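Local structure of general secretion pathway protein D (Pseudomonas aeruginosa, 4E9J) at residues A[47-52]-A[92-97]; A[128-133]-A[176-181]. The protein forms the outer-membrane channel of the type II secretion system, through which folded exoproteins leave the cell, this chain being its periplasmic N0-N1-N2 portion. One frame throughout, in Å; residues are numbered along the deposited sequence.

Contact 1 of 2, residues A[47-52]-A[92-97]; sequences VVDPRV and RIVPNA
Val47 lies beside Arg92 as one rung of a parallel ladder, their CA atoms 4.7 Å apart, and its carbonyl accepts the amide of Ile93. The N-H...O angle of 163° identifies a regular strand bond, and the CA of Arg92 adds a CA-H...O contact to the same oxygen. Val47 and Arg92 put their side chains on one sheet face, Val48 and Ile93 on the opposite one. There Val48 sets CG2 4.3 Å from CD1 of Ile93, where Ile35 of helix 31-42 also packs. One more backbone bond follows, from the amide of Asp49 to the carbonyl of Ile93, as the chain leaves the strand in a type I turn, Asp49 to Val52.

With CG of Asp49 anti to its amide nitrogen (chi1 -179°), the carboxylate is brought between two arginines. Arg92 forms a salt bridge with it, although the 2.5 Å between Asp49 OD2 and Arg92 NH1 is probably too short to be exact; the carboxylate and guanidinium planes are nearly perpendicular (88°). Pro50 sets CD near Arg92 NH2. Arg51 grips Asp49 side-on: NE bonds to OD1 on its syn side, and NH2 approaches OD2 from above the carboxylate plane. Asp49 OD1 also takes the backbone N of Arg51 on its anti side, at 3.0 Å, closing an Asx turn. Two positive groups so close would be expected to favour the ionised carboxylate.

Pro95 CG stands over one face of the Arg51 guanidinium, toward its rim, 4.0 Å from Arg51 NE, while Arg51 NH1 bonds to the carbonyl of Ala86 in the second subunit. Val52 directs CG2 at Ile93, 3.5 Å from its carbonyl oxygen. The whole is a parallel strand pair in the small mixed sheet of N0, leading into a type I turn braced by an Asx turn and an Asp-Arg salt-bridge network.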
loop_
_atom_site.group_PDB
_atom_site.type_symbol
_atom_site.label_atom_id
_atom_site.label_comp_id
_atom_site.label_asym_id
_atom_site.label_seq_id
_atom_site.Cartn_x
_atom_site.Cartn_y
_atom_site.Cartn_z
ATOM N N VAL A 47 -2.438 12.515 25.983
ATOM C CA VAL A 47 -2.914 11.719 27.129
ATOM C C VAL A 47 -2.740 10.288 26.632
ATOM O O VAL A 47 -3.193 9.980 25.542
ATOM C CB VAL A 47 -4.372 12.002 27.565
ATOM C CG1 VAL A 47 -4.811 11.012 28.636
ATOM C CG2 VAL A 47 -4.504 13.421 28.084
ATOM N N VAL A 48 -2.032 9.445 27.361
ATOM C CA VAL A 48 -1.759 8.083 26.923
ATOM C C VAL A 48 -2.755 7.139 27.587
ATOM O O VAL A 48 -2.727 7.036 28.808
ATOM C CB VAL A 48 -0.292 7.734 27.251
ATOM C CG1 VAL A 48 0.020 6.295 26.910
ATOM C CG2 VAL A 48 0.649 8.669 26.508
ATOM N N ASP A 49 -3.641 6.455 26.792
ATOM C CA ASP A 49 -4.640 5.524 27.340
ATOM C C ASP A 49 -3.940 4.501 28.258
ATOM O O ASP A 49 -2.854 4.024 27.903
ATOM C CB ASP A 49 -5.380 4.813 26.191
ATOM C CG ASP A 49 -6.453 3.838 26.618
ATOM O OD1 ASP A 49 -6.120 2.683 26.890
ATOM O OD2 ASP A 49 -7.630 4.211 26.597
ATOM N N PRO A 50 -4.543 4.121 29.414
ATOM C CA PRO A 50 -3.878 3.152 30.313
ATOM C C PRO A 50 -3.367 1.860 29.672
ATOM O O PRO A 50 -2.392 1.295 30.148
ATOM C CB PRO A 50 -4.926 2.858 31.384
ATOM C CG PRO A 50 -5.870 4.011 31.340
ATOM C CD PRO A 50 -5.807 4.625 29.987
ATOM N N ARG A 51 -4.020 1.391 28.593
ATOM C CA ARG A 51 -3.648 0.154 27.896
ATOM C C ARG A 51 -2.422 0.287 26.976
ATOM O O ARG A 51 -1.940 -0.747 26.504
ATOM C CB ARG A 51 -4.821 -0.373 27.045
ATOM C CG ARG A 51 -6.050 -0.816 27.811
ATOM C CD ARG A 51 -7.213 -0.992 26.859
ATOM N NE ARG A 51 -7.763 0.297 26.434
ATOM C CZ ARG A 51 -8.793 0.451 25.599
ATOM N NH1 ARG A 51 -9.400 -0.608 25.072
ATOM N NH2 ARG A 51 -9.225 1.665 25.288
ATOM N N VAL A 52 -1.913 1.526 26.703
ATOM C CA VAL A 52 -0.748 1.718 25.825
ATOM C C VAL A 52 0.500 1.228 26.568
ATOM O O VAL A 52 0.850 1.768 27.604
ATOM C CB VAL A 52 -0.574 3.180 25.336
ATOM C CG1 VAL A 52 0.648 3.318 24.420
ATOM C CG2 VAL A 52 -1.818 3.673 24.617
ATOM N N ARG A 92 -5.235 12.011 22.326
ATOM C CA ARG A 92 -5.124 10.755 23.044
ATOM C C ARG A 92 -4.556 9.679 22.149
ATOM O O ARG A 92 -4.997 9.505 21.016
ATOM C CB ARG A 92 -6.489 10.335 23.587
ATOM C CG ARG A 92 -6.422 9.321 24.721
ATOM C CD ARG A 92 -7.812 8.983 25.250
ATOM N NE ARG A 92 -7.824 8.891 26.718
ATOM C CZ ARG A 92 -7.997 7.784 27.441
ATOM N NH1 ARG A 92 -8.208 6.614 26.847
ATOM N NH2 ARG A 92 -7.979 7.843 28.766
ATOM N N ILE A 93 -3.586 8.954 22.680
ATOM C CA ILE A 93 -2.926 7.816 22.040
ATOM C C ILE A 93 -3.702 6.612 22.575
ATOM O O ILE A 93 -3.840 6.458 23.798
ATOM C CB ILE A 93 -1.411 7.779 22.358
ATOM C CG1 ILE A 93 -0.725 9.110 21.853
ATOM C CG2 ILE A 93 -0.731 6.545 21.748
ATOM C CD1 ILE A 93 0.719 9.221 22.218
ATOM N N VAL A 94 -4.249 5.786 21.656
ATOM C CA VAL A 94 -5.132 4.667 21.990
ATOM C C VAL A 94 -4.805 3.387 21.206
ATOM O O VAL A 94 -4.389 3.480 20.055
ATOM C CB VAL A 94 -6.608 5.056 21.728
ATOM C CG1 VAL A 94 -7.136 5.980 22.801
ATOM C CG2 VAL A 94 -6.798 5.684 20.343
ATOM N N PRO A 95 -5.091 2.177 21.746
ATOM C CA PRO A 95 -4.884 0.963 20.933
ATOM C C PRO A 95 -5.840 0.931 19.742
ATOM O O PRO A 95 -6.991 1.367 19.847
ATOM C CB PRO A 95 -5.100 -0.194 21.919
ATOM C CG PRO A 95 -5.262 0.427 23.254
ATOM C CD PRO A 95 -5.657 1.845 23.066
ATOM N N ASN A 96 -5.304 0.534 18.585
ATOM C CA ASN A 96 -6.061 0.443 17.350
ATOM C C ASN A 96 -6.675 -0.956 17.277
ATOM O O ASN A 96 -6.169 -1.886 17.905
ATOM C CB ASN A 96 -5.151 0.695 16.134
ATOM C CG ASN A 96 -5.900 1.225 14.931
ATOM O OD1 ASN A 96 -7.054 0.859 14.677
ATOM N ND2 ASN A 96 -5.256 2.081 14.141
ATOM N N ALA A 97 -7.757 -1.099 16.511
ATOM C CA ALA A 97 -8.437 -2.384 16.332
ATOM C C ALA A 97 -7.614 -3.269 15.399
ATOM O O ALA A 97 -8.088 -4.308 14.955
ATOM C CB ALA A 97 -9.824 -2.161 15.748
#

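Contact 2 of 2, residues A[128-133]-A[176-181]; sequences LIPLIR and HDYSVI
Leu131, His176 and Tyr178 bury almost equal areas in this contact, close to 60 Å² each, and the leucine joins the other two by dividing its methyls between their rings. CD1 comes to 3.7 Å from His176 CD2, the two side chains crossing at about a right angle. CD2 goes to the tyrosine, 3.8 Å from Tyr178 CD1; measured to the ring centroid it lies 29° off the normal, an off-centre CH-pi contact. A chi1 of -47° puts CG beside the backbone nitrogen, and the extended chi2 then parts the methyls between the rings.

His176 is approached over one face by Leu128, whose CD2 stands 3.6 Å from the ring centroid and 16° off the normal. That geometry is a CH-pi contact over the face, the methyl shifted toward the NE2 side. The nitrogen itself is engaged elsewhere, in a hydrogen bond with the carbonyl of Leu170 on helix 157-171. A carbonyl partner requires a proton on NE2, and the bond would restrain the rotation of the ring that Leu128 covers.

Tyr178 has CG lying between the backbone nitrogen and carbonyl carbon, and the ring extends toward the helix. There Pro130 meets it across the phenol end, with CB 3.4 Å from Tyr178 OH. The hydroxyl has a weak hydrogen bond to Arg220 of the second subunit, and residues 178-180 pair antiparallel with a strand of that chain, which makes one sheet of strands from the two subunits.

Between the segments the chemistry is apolar and CH-pi: the N1 helix meets the start of N2 through hydrocarbon and ring surfaces, while His176 NE2 and Tyr178 OH have their polar partners elsewhere.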
loop_
_atom_site.group_PDB
_atom_site.type_symbol
_atom_site.label_atom_id
_atom_site.label_comp_id
_atom_site.label_asym_id
_atom_site.label_seq_id
_atom_site.Cartn_x
_atom_site.Cartn_y
_atom_site.Cartn_z
ATOM N N LEU A 128 11.815 2.515 -4.694
ATOM C CA LEU A 128 12.363 1.325 -4.051
ATOM C C LEU A 128 11.303 0.590 -3.233
ATOM O O LEU A 128 11.432 -0.615 -3.093
ATOM C CB LEU A 128 13.571 1.678 -3.156
ATOM C CG LEU A 128 14.728 2.424 -3.846
ATOM C CD1 LEU A 128 15.801 2.762 -2.857
ATOM C CD2 LEU A 128 15.368 1.574 -4.975
ATOM N N ILE A 129 10.250 1.284 -2.741
ATOM C CA ILE A 129 9.188 0.707 -1.885
ATOM C C ILE A 129 8.612 -0.634 -2.419
ATOM O O ILE A 129 8.592 -1.622 -1.674
ATOM C CB ILE A 129 8.052 1.753 -1.618
ATOM C CG1 ILE A 129 8.528 2.972 -0.767
ATOM C CG2 ILE A 129 6.793 1.073 -1.029
ATOM C CD1 ILE A 129 8.260 2.966 0.732
ATOM N N PRO A 130 8.132 -0.729 -3.686
ATOM C CA PRO A 130 7.605 -2.039 -4.143
ATOM C C PRO A 130 8.675 -3.135 -4.240
ATOM O O PRO A 130 8.346 -4.324 -4.202
ATOM C CB PRO A 130 6.933 -1.740 -5.490
ATOM C CG PRO A 130 7.155 -0.272 -5.766
ATOM C CD PRO A 130 8.083 0.296 -4.748
ATOM N N LEU A 131 9.960 -2.746 -4.330
ATOM C CA LEU A 131 11.037 -3.729 -4.420
ATOM C C LEU A 131 11.468 -4.246 -3.036
ATOM O O LEU A 131 12.048 -5.323 -2.939
ATOM C CB LEU A 131 12.217 -3.115 -5.152
ATOM C CG LEU A 131 11.882 -2.367 -6.465
ATOM C CD1 LEU A 131 13.138 -1.849 -7.096
ATOM C CD2 LEU A 131 11.094 -3.249 -7.435
ATOM N N ILE A 132 11.193 -3.492 -1.974
ATOM C CA ILE A 132 11.578 -3.929 -0.633
ATOM C C ILE A 132 10.386 -4.448 0.166
ATOM O O ILE A 132 10.600 -5.157 1.139
ATOM C CB ILE A 132 12.400 -2.850 0.134
ATOM C CG1 ILE A 132 11.625 -1.546 0.290
ATOM C CG2 ILE A 132 13.761 -2.608 -0.577
ATOM C CD1 ILE A 132 12.174 -0.650 1.331
ATOM N N ARG A 133 9.150 -4.122 -0.226
ATOM C CA ARG A 133 7.972 -4.636 0.482
ATOM C C ARG A 133 7.959 -6.181 0.621
ATOM O O ARG A 133 7.689 -6.636 1.736
ATOM C CB ARG A 133 6.644 -4.123 -0.098
ATOM C CG ARG A 133 5.583 -3.960 0.986
ATOM C CD ARG A 133 4.250 -3.498 0.445
ATOM N NE ARG A 133 4.224 -2.086 0.064
ATOM C CZ ARG A 133 4.118 -1.055 0.903
ATOM N NH1 ARG A 133 4.065 -1.256 2.219
ATOM N NH2 ARG A 133 4.084 0.187 0.434
ATOM N N HIS A 176 14.425 1.422 -11.939
ATOM C CA HIS A 176 13.660 0.594 -11.012
ATOM C C HIS A 176 12.344 0.157 -11.609
ATOM O O HIS A 176 11.382 -0.092 -10.893
ATOM C CB HIS A 176 13.508 1.310 -9.677
ATOM C CG HIS A 176 14.832 1.439 -9.003
ATOM N ND1 HIS A 176 15.465 2.662 -8.879
ATOM C CD2 HIS A 176 15.672 0.468 -8.584
ATOM C CE1 HIS A 176 16.644 2.406 -8.337
ATOM N NE2 HIS A 176 16.804 1.101 -8.118
ATOM N N ASP A 177 12.322 0.019 -12.943
ATOM C CA ASP A 177 11.152 -0.491 -13.677
ATOM C C ASP A 177 11.166 -1.987 -13.435
ATOM O O ASP A 177 12.237 -2.556 -13.244
ATOM C CB ASP A 177 11.261 -0.199 -15.185
ATOM C CG ASP A 177 11.073 1.270 -15.538
ATOM O OD1 ASP A 177 10.682 2.059 -14.637
ATOM O OD2 ASP A 177 11.217 1.620 -16.728
ATOM N N TYR A 178 10.034 -2.633 -13.457
ATOM C CA TYR A 178 10.035 -4.059 -13.158
ATOM C C TYR A 178 8.872 -4.772 -13.793
ATOM O O TYR A 178 7.934 -4.100 -14.225
ATOM C CB TYR A 178 10.027 -4.260 -11.626
ATOM C CG TYR A 178 8.842 -3.646 -10.902
ATOM C CD1 TYR A 178 8.891 -2.353 -10.431
ATOM C CD2 TYR A 178 7.702 -4.390 -10.630
ATOM C CE1 TYR A 178 7.854 -1.811 -9.683
ATOM C CE2 TYR A 178 6.644 -3.851 -9.900
ATOM C CZ TYR A 178 6.748 -2.574 -9.384
ATOM O OH TYR A 178 5.748 -1.990 -8.649
ATOM N N SER A 179 9.003 -6.127 -13.948
ATOM C CA SER A 179 7.956 -7.044 -14.401
ATOM C C SER A 179 7.644 -8.020 -13.276
ATOM O O SER A 179 8.546 -8.420 -12.536
ATOM C CB SER A 179 8.368 -7.820 -15.642
ATOM O OG SER A 179 8.313 -6.940 -16.743
ATOM N N VAL A 180 6.374 -8.378 -13.142
ATOM C CA VAL A 180 5.883 -9.310 -12.136
ATOM C C VAL A 180 5.334 -10.578 -12.801
ATOM O O VAL A 180 4.543 -10.481 -13.740
ATOM C CB VAL A 180 4.821 -8.616 -11.278
ATOM C CG1 VAL A 180 4.139 -9.609 -10.353
ATOM C CG2 VAL A 180 5.437 -7.456 -10.510
ATOM N N ILE A 181 5.764 -11.764 -12.295
ATOM C CA ILE A 181 5.311 -13.077 -12.759
ATOM C C ILE A 181 4.743 -13.852 -11.597
ATOM O O ILE A 181 5.484 -14.188 -10.684
ATOM C CB ILE A 181 6.412 -13.892 -13.424
ATOM C CG1 ILE A 181 7.021 -13.142 -14.572
ATOM C CG2 ILE A 181 5.866 -15.275 -13.897
ATOM C CD1 ILE A 181 8.278 -13.744 -15.023
#

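Contact 1 lies within N0, whereas contact 2 joins N1 to N2; no helix or strand is common to both. Their centres are about 35 Å apart, on opposite sides of the chain's centre. The first is partly buried, its centre about 25 Å from that of the chain, and combines strand bonds with a charged network in which a buried aspartate meets two more exposed arginines. The second is buried, about 13 Å from the chain's centre, and relies on leucine and proline against aromatic rings. Their buried areas, 457 and 242 Å², reflect two strand rungs plus a turn laid along the second segment, against a few side-chain meetings. Both reach the second subunit, contact 1 through an arginine-carbonyl bond and contact 2 through an extended sheet.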